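Local coordinates for probable transcriptional regulator, TetR family protein (Rhodococcus sp., PDB 3BJB), which probably binds DNA through an N-terminal helix-turn-helix domain and regulates transcription, as members of the TetR family generally do, at residues G109-P114 and S176-R181; R26-A31 and T67-A72. All blocks are in the same frame, centred on the assembly; numbering follows the deposited sequence.

Interaction 1: G109-P114 and S176-R181; sequences GLLRRP and SCLNGR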
ATOM      1  N   GLY B 109       0.644  -8.027 -15.598  1.00 57.14           N
ATOM      2  CA  GLY B 109      -0.755  -7.795 -15.966  1.00 57.56           C
ATOM      3  C   GLY B 109      -1.471  -6.655 -15.265  1.00 57.80           C
ATOM      4  O   GLY B 109      -2.361  -6.064 -15.836  1.00 59.89           O
ATOM      5  N   LEU B 110      -1.087  -6.349 -14.032  1.00 58.67           N
ATOM      6  CA  LEU B 110      -1.524  -5.129 -13.347  1.00 58.36           C
ATOM      7  C   LEU B 110      -0.961  -3.864 -13.970  1.00 58.86           C
ATOM      8  O   LEU B 110      -1.704  -2.905 -14.232  1.00 58.75           O
ATOM      9  CB  LEU B 110      -1.104  -5.153 -11.876  1.00 58.85           C
ATOM     10  CG  LEU B 110      -2.118  -5.280 -10.728  1.00 59.94           C
ATOM     11  CD1 LEU B 110      -3.200  -6.298 -10.998  1.00 59.87           C
ATOM     12  CD2 LEU B 110      -1.353  -5.709  -9.504  1.00 61.11           C
ATOM     13  N   LEU B 111       0.358  -3.842 -14.170  1.00 60.74           N
ATOM     14  CA  LEU B 111       1.046  -2.698 -14.758  1.00 60.03           C
ATOM     15  C   LEU B 111       0.600  -2.418 -16.184  1.00 62.60           C
ATOM     16  O   LEU B 111       0.813  -1.322 -16.658  1.00 63.60           O
ATOM     17  CB  LEU B 111       2.530  -2.913 -14.716  1.00 58.94           C
ATOM     18  CG  LEU B 111       3.455  -2.334 -13.638  1.00 59.75           C
ATOM     19  CD1 LEU B 111       2.821  -1.730 -12.372  1.00 59.01           C
ATOM     20  CD2 LEU B 111       4.368  -3.441 -13.255  1.00 60.21           C
ATOM     21  N   ARG B 112      -0.042  -3.384 -16.851  1.00 65.26           N
ATOM     22  CA  ARG B 112      -0.549  -3.189 -18.219  1.00 68.15           C
ATOM     23  C   ARG B 112      -1.837  -2.353 -18.298  1.00 67.35           C
ATOM     24  O   ARG B 112      -2.177  -1.846 -19.357  1.00 66.67           O
ATOM     25  CB  ARG B 112      -0.836  -4.532 -18.901  1.00 69.60           C
ATOM     26  CG  ARG B 112       0.375  -5.396 -19.305  1.00 71.72           C
ATOM     27  CD  ARG B 112       0.011  -6.336 -20.506  1.00 73.13           C
ATOM     28  NE  ARG B 112      -0.592  -7.644 -20.178  1.00 76.51           N
ATOM     29  CZ  ARG B 112      -1.910  -7.891 -20.031  1.00 78.57           C
ATOM     30  NH1 ARG B 112      -2.832  -6.907 -20.171  1.00 78.24           N
ATOM     31  NH2 ARG B 112      -2.315  -9.142 -19.736  1.00 78.16           N
ATOM     32  N   ARG B 113      -2.588  -2.279 -17.203  1.00 67.61           N
ATOM     33  CA  ARG B 113      -3.735  -1.380 -17.086  1.00 66.27           C
ATOM     34  C   ARG B 113      -3.587  -0.665 -15.764  1.00 65.11           C
ATOM     35  O   ARG B 113      -4.116  -1.135 -14.738  1.00 64.26           O
ATOM     36  CB  ARG B 113      -5.072  -2.119 -17.150  1.00 67.83           C
ATOM     37  CG  ARG B 113      -5.220  -3.007 -18.381  1.00 70.03           C
ATOM     38  CD  ARG B 113      -5.671  -4.392 -17.956  1.00 71.23           C
ATOM     39  NE  ARG B 113      -7.099  -4.578 -18.185  1.00 72.11           N
ATOM     40  CZ  ARG B 113      -7.811  -5.571 -17.667  1.00 72.75           C
ATOM     41  NH1 ARG B 113      -7.231  -6.459 -16.857  1.00 72.50           N
ATOM     42  NH2 ARG B 113      -9.111  -5.660 -17.945  1.00 72.77           N
ATOM     43  N   PRO B 114      -2.849   0.473 -15.781  1.00 63.55           N
ATOM     44  CA  PRO B 114      -2.472   1.132 -14.552  1.00 62.11           C
ATOM     45  C   PRO B 114      -3.712   1.671 -13.927  1.00 61.39           C
ATOM     46  O   PRO B 114      -3.922   1.527 -12.707  1.00 63.04           O
ATOM     47  CB  PRO B 114      -1.562   2.286 -15.022  1.00 62.91           C
ATOM     48  CG  PRO B 114      -1.150   1.907 -16.428  1.00 64.07           C
ATOM     49  CD  PRO B 114      -2.343   1.199 -16.963  1.00 63.57           C
ATOM     50  N   SER B 176       3.962   1.585  -5.458  1.00 61.84           N
ATOM     51  CA  SER B 176       5.130   2.386  -5.702  1.00 61.98           C
ATOM     52  C   SER B 176       5.462   2.582  -7.189  1.00 61.35           C
ATOM     53  O   SER B 176       5.767   3.695  -7.641  1.00 59.08           O
ATOM     54  CB  SER B 176       6.280   1.767  -4.945  1.00 61.19           C
ATOM     55  OG  SER B 176       7.468   2.341  -5.365  1.00 64.65           O
ATOM     56  N   CYS B 177       5.387   1.475  -7.915  1.00 62.66           N
ATOM     57  CA  CYS B 177       5.481   1.420  -9.359  1.00 61.45           C
ATOM     58  C   CYS B 177       4.418   2.233 -10.102  1.00 59.98           C
ATOM     59  O   CYS B 177       4.729   2.996 -11.002  1.00 57.87           O
ATOM     60  CB  CYS B 177       5.386  -0.042  -9.786  1.00 64.08           C
ATOM     61  SG  CYS B 177       6.267  -0.390 -11.313  1.00 68.07           S
ATOM     62  N   LEU B 178       3.155   2.069  -9.730  1.00 58.60           N
ATOM     63  CA  LEU B 178       2.105   2.884 -10.297  1.00 55.79           C
ATOM     64  C   LEU B 178       2.362   4.375 -10.068  1.00 56.54           C
ATOM     65  O   LEU B 178       2.165   5.192 -10.949  1.00 55.38           O
ATOM     66  CB  LEU B 178       0.794   2.455  -9.696  1.00 55.18           C
ATOM     67  CG  LEU B 178      -0.155   1.476 -10.420  1.00 54.98           C
ATOM     68  CD1 LEU B 178       0.344   0.928 -11.754  1.00 53.33           C
ATOM     69  CD2 LEU B 178      -0.599   0.371  -9.445  1.00 54.62           C
ATOM     70  N   ASN B 179       2.883   4.733  -8.902  1.00 57.56           N
ATOM     71  CA  ASN B 179       3.171   6.135  -8.607  1.00 57.78           C
ATOM     72  C   ASN B 179       4.411   6.720  -9.236  1.00 58.04           C
ATOM     73  O   ASN B 179       4.559   7.946  -9.272  1.00 59.31           O
ATOM     74  CB  ASN B 179       3.270   6.336  -7.129  1.00 58.62           C
ATOM     75  CG  ASN B 179       1.958   6.176  -6.442  1.00 60.79           C
ATOM     76  OD1 ASN B 179       0.867   6.487  -7.018  1.00 60.86           O
ATOM     77  ND2 ASN B 179       2.028   5.724  -5.179  1.00 57.47           N
ATOM     78  N   GLY B 180       5.299   5.858  -9.715  1.00 57.95           N
ATOM     79  CA  GLY B 180       6.409   6.268 -10.576  1.00 57.37           C
ATOM     80  C   GLY B 180       7.689   6.454  -9.784  1.00 58.55           C
ATOM     81  O   GLY B 180       8.618   7.123 -10.269  1.00 56.87           O
ATOM     82  N   ARG B 181       7.705   5.851  -8.590  1.00 58.95           N
ATOM     83  CA  ARG B 181       8.806   5.851  -7.642  1.00 63.11           C
ATOM     84  C   ARG B 181       9.854   4.814  -7.960  1.00 62.66           C
ATOM     85  O   ARG B 181      11.016   5.028  -7.685  1.00 62.27           O
ATOM     86  CB  ARG B 181       8.313   5.612  -6.200  1.00 64.46           C
ATOM     87  CG  ARG B 181       7.646   6.873  -5.538  1.00 68.05           C
ATOM     88  CD  ARG B 181       7.625   6.834  -4.007  1.00 67.71           C
ATOM     89  NE  ARG B 181       7.495   5.447  -3.618  1.00 71.89           N
ATOM     90  CZ  ARG B 181       7.010   4.978  -2.471  1.00 73.81           C
ATOM     91  NH1 ARG B 181       6.952   3.637  -2.300  1.00 74.88           N
ATOM     92  NH2 ARG B 181       6.585   5.806  -1.514  1.00 72.75           N
TER

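Interaction 2: R26-A31 and T67-A72; sequences RMLEAA and THLFVA. With SO4 (sulfate ion), chain L.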
ATOM      1  N   ARG B  26     -21.794  -8.876 -15.656  1.00 61.92           N
ATOM      2  CA  ARG B  26     -21.891  -7.562 -16.332  1.00 62.13           C
ATOM      3  C   ARG B  26     -21.570  -6.372 -15.419  1.00 61.65           C
ATOM      4  O   ARG B  26     -21.082  -5.325 -15.874  1.00 60.97           O
ATOM      5  CB  ARG B  26     -23.280  -7.356 -16.946  1.00 62.62           C
ATOM      6  CG  ARG B  26     -23.565  -8.291 -18.078  1.00 63.16           C
ATOM      7  CD  ARG B  26     -24.635  -7.768 -19.013  1.00 63.83           C
ATOM      8  NE  ARG B  26     -24.981  -8.816 -19.985  1.00 64.42           N
ATOM      9  CZ  ARG B  26     -26.135  -9.486 -19.998  1.00 64.33           C
ATOM     10  NH1 ARG B  26     -27.080  -9.191 -19.106  1.00 64.17           N
ATOM     11  NH2 ARG B  26     -26.344 -10.437 -20.911  1.00 63.69           N
HETATM   12  N   MSE B  27     -21.883  -6.543 -14.135  1.00 61.39           N
HETATM   13  CA  MSE B  27     -21.603  -5.549 -13.113  1.00 60.63           C
HETATM   14  C   MSE B  27     -20.113  -5.361 -13.013  1.00 60.42           C
HETATM   15  O   MSE B  27     -19.640  -4.248 -13.197  1.00 59.63           O
HETATM   16  CB  MSE B  27     -22.241  -5.941 -11.776  1.00 60.62           C
HETATM   17  CG  MSE B  27     -23.770  -5.906 -11.848  1.00 60.60           C
HETATM   18 SE   MSE B  27     -24.735  -5.881 -10.145  0.80 60.64          SE
HETATM   19  CE  MSE B  27     -25.300  -7.779 -10.091  1.00 60.61           C
ATOM     20  N   LEU B  28     -19.392  -6.465 -12.769  1.00 60.79           N
ATOM     21  CA  LEU B  28     -17.915  -6.526 -12.780  1.00 60.46           C
ATOM     22  C   LEU B  28     -17.290  -6.024 -14.086  1.00 61.32           C
ATOM     23  O   LEU B  28     -16.316  -5.233 -14.075  1.00 61.17           O
ATOM     24  CB  LEU B  28     -17.448  -7.953 -12.507  1.00 59.85           C
ATOM     25  CG  LEU B  28     -17.316  -8.474 -11.065  1.00 60.58           C
ATOM     26  CD1 LEU B  28     -18.233  -7.789 -10.074  1.00 60.22           C
ATOM     27  CD2 LEU B  28     -17.507  -9.991 -10.989  1.00 60.47           C
ATOM     28  N   GLU B  29     -17.869  -6.479 -15.200  1.00 61.37           N
ATOM     29  CA  GLU B  29     -17.461  -6.081 -16.539  1.00 61.70           C
ATOM     30  C   GLU B  29     -17.382  -4.568 -16.619  1.00 60.69           C
ATOM     31  O   GLU B  29     -16.294  -3.993 -16.838  1.00 60.55           O
ATOM     32  CB  GLU B  29     -18.482  -6.575 -17.558  1.00 64.15           C
ATOM     33  CG  GLU B  29     -17.898  -7.162 -18.838  1.00 66.33           C
ATOM     34  CD  GLU B  29     -17.224  -8.498 -18.597  1.00 67.32           C
ATOM     35  OE1 GLU B  29     -17.618  -9.483 -19.253  1.00 67.34           O
ATOM     36  OE2 GLU B  29     -16.310  -8.562 -17.737  1.00 68.11           O
ATOM     37  N   ALA B  30     -18.537  -3.944 -16.392  1.00 58.29           N
ATOM     38  CA  ALA B  30     -18.718  -2.505 -16.523  1.00 57.05           C
ATOM     39  C   ALA B  30     -17.829  -1.722 -15.582  1.00 56.77           C
ATOM     40  O   ALA B  30     -17.321  -0.659 -15.947  1.00 56.49           O
ATOM     41  CB  ALA B  30     -20.155  -2.142 -16.279  1.00 57.73           C
ATOM     42  N   ALA B  31     -17.651  -2.247 -14.370  1.00 56.55           N
ATOM     43  CA  ALA B  31     -16.813  -1.623 -13.377  1.00 55.89           C
ATOM     44  C   ALA B  31     -15.409  -1.524 -13.968  1.00 57.31           C
ATOM     45  O   ALA B  31     -14.818  -0.411 -13.991  1.00 56.90           O
ATOM     46  CB  ALA B  31     -16.845  -2.390 -12.098  1.00 55.22           C
ATOM     47  N   THR B  67     -16.022   0.820  -2.926  1.00 62.46           N
ATOM     48  CA  THR B  67     -14.869   0.063  -2.452  1.00 63.97           C
ATOM     49  C   THR B  67     -15.226  -1.435  -2.373  1.00 63.51           C
ATOM     50  O   THR B  67     -14.368  -2.293  -2.635  1.00 63.08           O
ATOM     51  CB  THR B  67     -14.241   0.603  -1.113  1.00 64.93           C
ATOM     52  OG1 THR B  67     -15.252   0.706  -0.139  1.00 67.80           O
ATOM     53  CG2 THR B  67     -13.628   2.000  -1.259  1.00 63.92           C
ATOM     54  N   HIS B  68     -16.493  -1.742  -2.091  1.00 62.11           N
ATOM     55  CA  HIS B  68     -16.964  -3.139  -2.154  1.00 61.87           C
ATOM     56  C   HIS B  68     -16.818  -3.684  -3.565  1.00 60.13           C
ATOM     57  O   HIS B  68     -16.319  -4.792  -3.771  1.00 61.40           O
ATOM     58  CB  HIS B  68     -18.455  -3.287  -1.781  1.00 63.55           C
ATOM     59  CG  HIS B  68     -18.752  -3.212  -0.315  1.00 64.31           C
ATOM     60  ND1 HIS B  68     -18.829  -2.014   0.370  1.00 64.40           N
ATOM     61  CD2 HIS B  68     -19.061  -4.183   0.580  1.00 64.65           C
ATOM     62  CE1 HIS B  68     -19.141  -2.256   1.633  1.00 64.64           C
ATOM     63  NE2 HIS B  68     -19.290  -3.562   1.786  1.00 64.78           N
ATOM     64  N   LEU B  69     -17.310  -2.917  -4.530  1.00 56.79           N
ATOM     65  CA  LEU B  69     -17.321  -3.351  -5.909  1.00 53.70           C
ATOM     66  C   LEU B  69     -15.906  -3.626  -6.397  1.00 53.86           C
ATOM     67  O   LEU B  69     -15.628  -4.723  -6.894  1.00 53.53           O
ATOM     68  CB  LEU B  69     -18.040  -2.340  -6.781  1.00 51.07           C
ATOM     69  CG  LEU B  69     -17.909  -2.476  -8.281  1.00 50.52           C
ATOM     70  CD1 LEU B  69     -18.715  -3.691  -8.789  1.00 50.62           C
ATOM     71  CD2 LEU B  69     -18.411  -1.165  -8.890  1.00 49.90           C
ATOM     72  N   PHE B  70     -14.993  -2.667  -6.211  1.00 53.23           N
ATOM     73  CA  PHE B  70     -13.618  -2.885  -6.663  1.00 52.51           C
ATOM     74  C   PHE B  70     -12.788  -3.939  -5.916  1.00 52.03           C
ATOM     75  O   PHE B  70     -11.815  -4.463  -6.445  1.00 51.48           O
ATOM     76  CB  PHE B  70     -12.900  -1.568  -6.816  1.00 53.27           C
ATOM     77  CG  PHE B  70     -13.392  -0.808  -7.951  1.00 53.01           C
ATOM     78  CD1 PHE B  70     -13.074  -1.197  -9.235  1.00 52.09           C
ATOM     79  CD2 PHE B  70     -14.226   0.294  -7.755  1.00 54.02           C
ATOM     80  CE1 PHE B  70     -13.568  -0.482 -10.336  1.00 52.93           C
ATOM     81  CE2 PHE B  70     -14.714   1.015  -8.845  1.00 53.33           C
ATOM     82  CZ  PHE B  70     -14.392   0.615 -10.132  1.00 53.23           C
ATOM     83  N   VAL B  71     -13.209  -4.284  -4.713  1.00 53.13           N
ATOM     84  CA  VAL B  71     -12.649  -5.420  -4.010  1.00 54.08           C
ATOM     85  C   VAL B  71     -13.111  -6.705  -4.680  1.00 54.49           C
ATOM     86  O   VAL B  71     -12.310  -7.602  -4.920  1.00 54.10           O
ATOM     87  CB  VAL B  71     -13.047  -5.402  -2.536  1.00 54.62           C
ATOM     88  CG1 VAL B  71     -12.848  -6.791  -1.905  1.00 55.83           C
ATOM     89  CG2 VAL B  71     -12.241  -4.337  -1.795  1.00 54.38           C
ATOM     90  N   ALA B  72     -14.396  -6.782  -5.007  1.00 54.98           N
ATOM     91  CA  ALA B  72     -14.928  -7.908  -5.777  1.00 54.90           C
ATOM     92  C   ALA B  72     -14.298  -7.972  -7.172  1.00 56.67           C
ATOM     93  O   ALA B  72     -14.128  -9.062  -7.702  1.00 57.63           O
ATOM     94  CB  ALA B  72     -16.452  -7.827  -5.885  1.00 53.03           C
TER
HETATM   95  S   SO4 L 311     -16.287   5.002  -1.559  0.70 90.49           S
HETATM   96  O1  SO4 L 311     -14.835   5.187  -1.494  0.70 90.13           O
HETATM   97  O2  SO4 L 311     -16.592   3.595  -1.274  0.70 89.57           O
HETATM   98  O3  SO4 L 311     -16.943   5.877  -0.576  0.70 90.21           O
HETATM   99  O4  SO4 L 311     -16.757   5.379  -2.895  0.70 89.97           O

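Interaction 1: G109-P114 and S176-R181
Ser-176 O, in the turn whose Cys-177 and Leu-178 meet Leu-111 and Pro-114, accepts two backbone N-H groups: that of Arg-181 at 3.1 Å from its N, and weakly that of Gly-180. Gly-180 N also bonds weakly to Cys-177 O, and with the positive phi of Gly-180 (97°) this makes a Schellman motif closing helix 157-179. With these backbone angles a side chain would collide with the carbonyl O of Asn-179, which explains the glycine.

No hydrogen bond links the two segments; the contact is apolar. Leu-111 reaches over from near the C-terminal end of helix 95-111, and its CD1 lies 3.7 Å from Leu-178 CD1, the two side chains crossing obliquely. The same CD1 of Leu-111 is 3.8 Å from Cys-177 SG, and CG and CD2 also lie near the sulfur. Cys-177 directs SG at them because SG is anti to the backbone N (chi1 -151°). In the C-terminal domain of this all-helical TetR fold, the ends of two helices are thus joined beside helix 184-198, whose Ile-184 touches both Leu-111 and Cys-177. With an alanine here instead of Leu-111, the branch lying against Cys-177 SG and Leu-178 CD1 is gone, and a gap is likely to open between the two helix ends, leaving Leu-178 with Pro-114 alone across the contact.

Pro-114 begins helix 114-126 directly after its N-cap, Arg-113, and its CB rests 4.0 Å from Leu-178 CD1. That methyl therefore bridges the end of one helix and the start of the next. Leu-178 also touches Thr-118. Around the Schellman turn the chain meets the second subunit: Asn-179 ND2 bonds to Ser-125 O and Arg-181 NE forms a salt bridge with Asp-139 OD2, both of that subunit.

Interaction 2: R26-A31 and T67-A72
Where Leu-28 and Ala-31 face Leu-69 and Phe-70, the axes of 26-31 and 67-72 cross almost at a right angle (98°), 10.1 Å apart at closest approach. Ala-31 and Phe-70 have their CA atoms 7.5 Å apart, and those of Leu-28 and Leu-69 are nearly as close. This is the core of the N-terminal DNA-binding domain of the TetR fold: helix 22-37 packs against the start of the long helix 66-86, and the predicted helix-turn-helix lies between them in sequence.

The contact is buried and apolar. Ala-31 points its methyl toward the other helix, where CB meets the forked end of Leu-69, 3.8 Å from CD2 and 4.0 Å from CD1. Leu-69 brings both methyls there with CG anti to the backbone N (chi1 168°). Its CD1 also lies 4.3 Å from Leu-28 CD1, a looser touch. Leu-69 further packs on Met-45 and Val-48 of helix 45-51, and Leu-28 on Phe-63, so the crossing is tied to the helix-turn-helix itself.

Phe-70 comes to Ala-31 with the edge of its ring. CE1 is 3.9 Å from Ala-31 O, which lies near the ring plane, and the alanine methyl sits slightly farther from the same carbon. The side chain of Phe-70 also touches Ser-123 of helix 114-126, joining this core to the C-terminal domain.

At the N-terminal turn of helix 66-86 a sulfate ion, probably from the crystallisation liquor, is held where the helix end would be expected to favour an anion: Thr-67 N donates to its O2 at 3.3 Å, with an N-H...O angle of 155°.

Along the chain interaction 2 is complete before interaction 1 begins; interaction 2 belongs to the N-terminal DNA-binding domain, interaction 1 to the C-terminal domain. Their centres are about 20 Å apart and their nearest atoms about 7 Å, without touching. Helix 66-86, which carries residues 67-72, is followed directly by helix 95-111, which carries 109-111. Helix 114-126 touches both contacts: its first residue is part of interaction 1, and a later turn packs on the 67-72 segment. This helix thus connects the two domains; in TetR relatives, movements of the C-terminal domain are passed to the DNA-binding domain, and a similar role here is possible but not established.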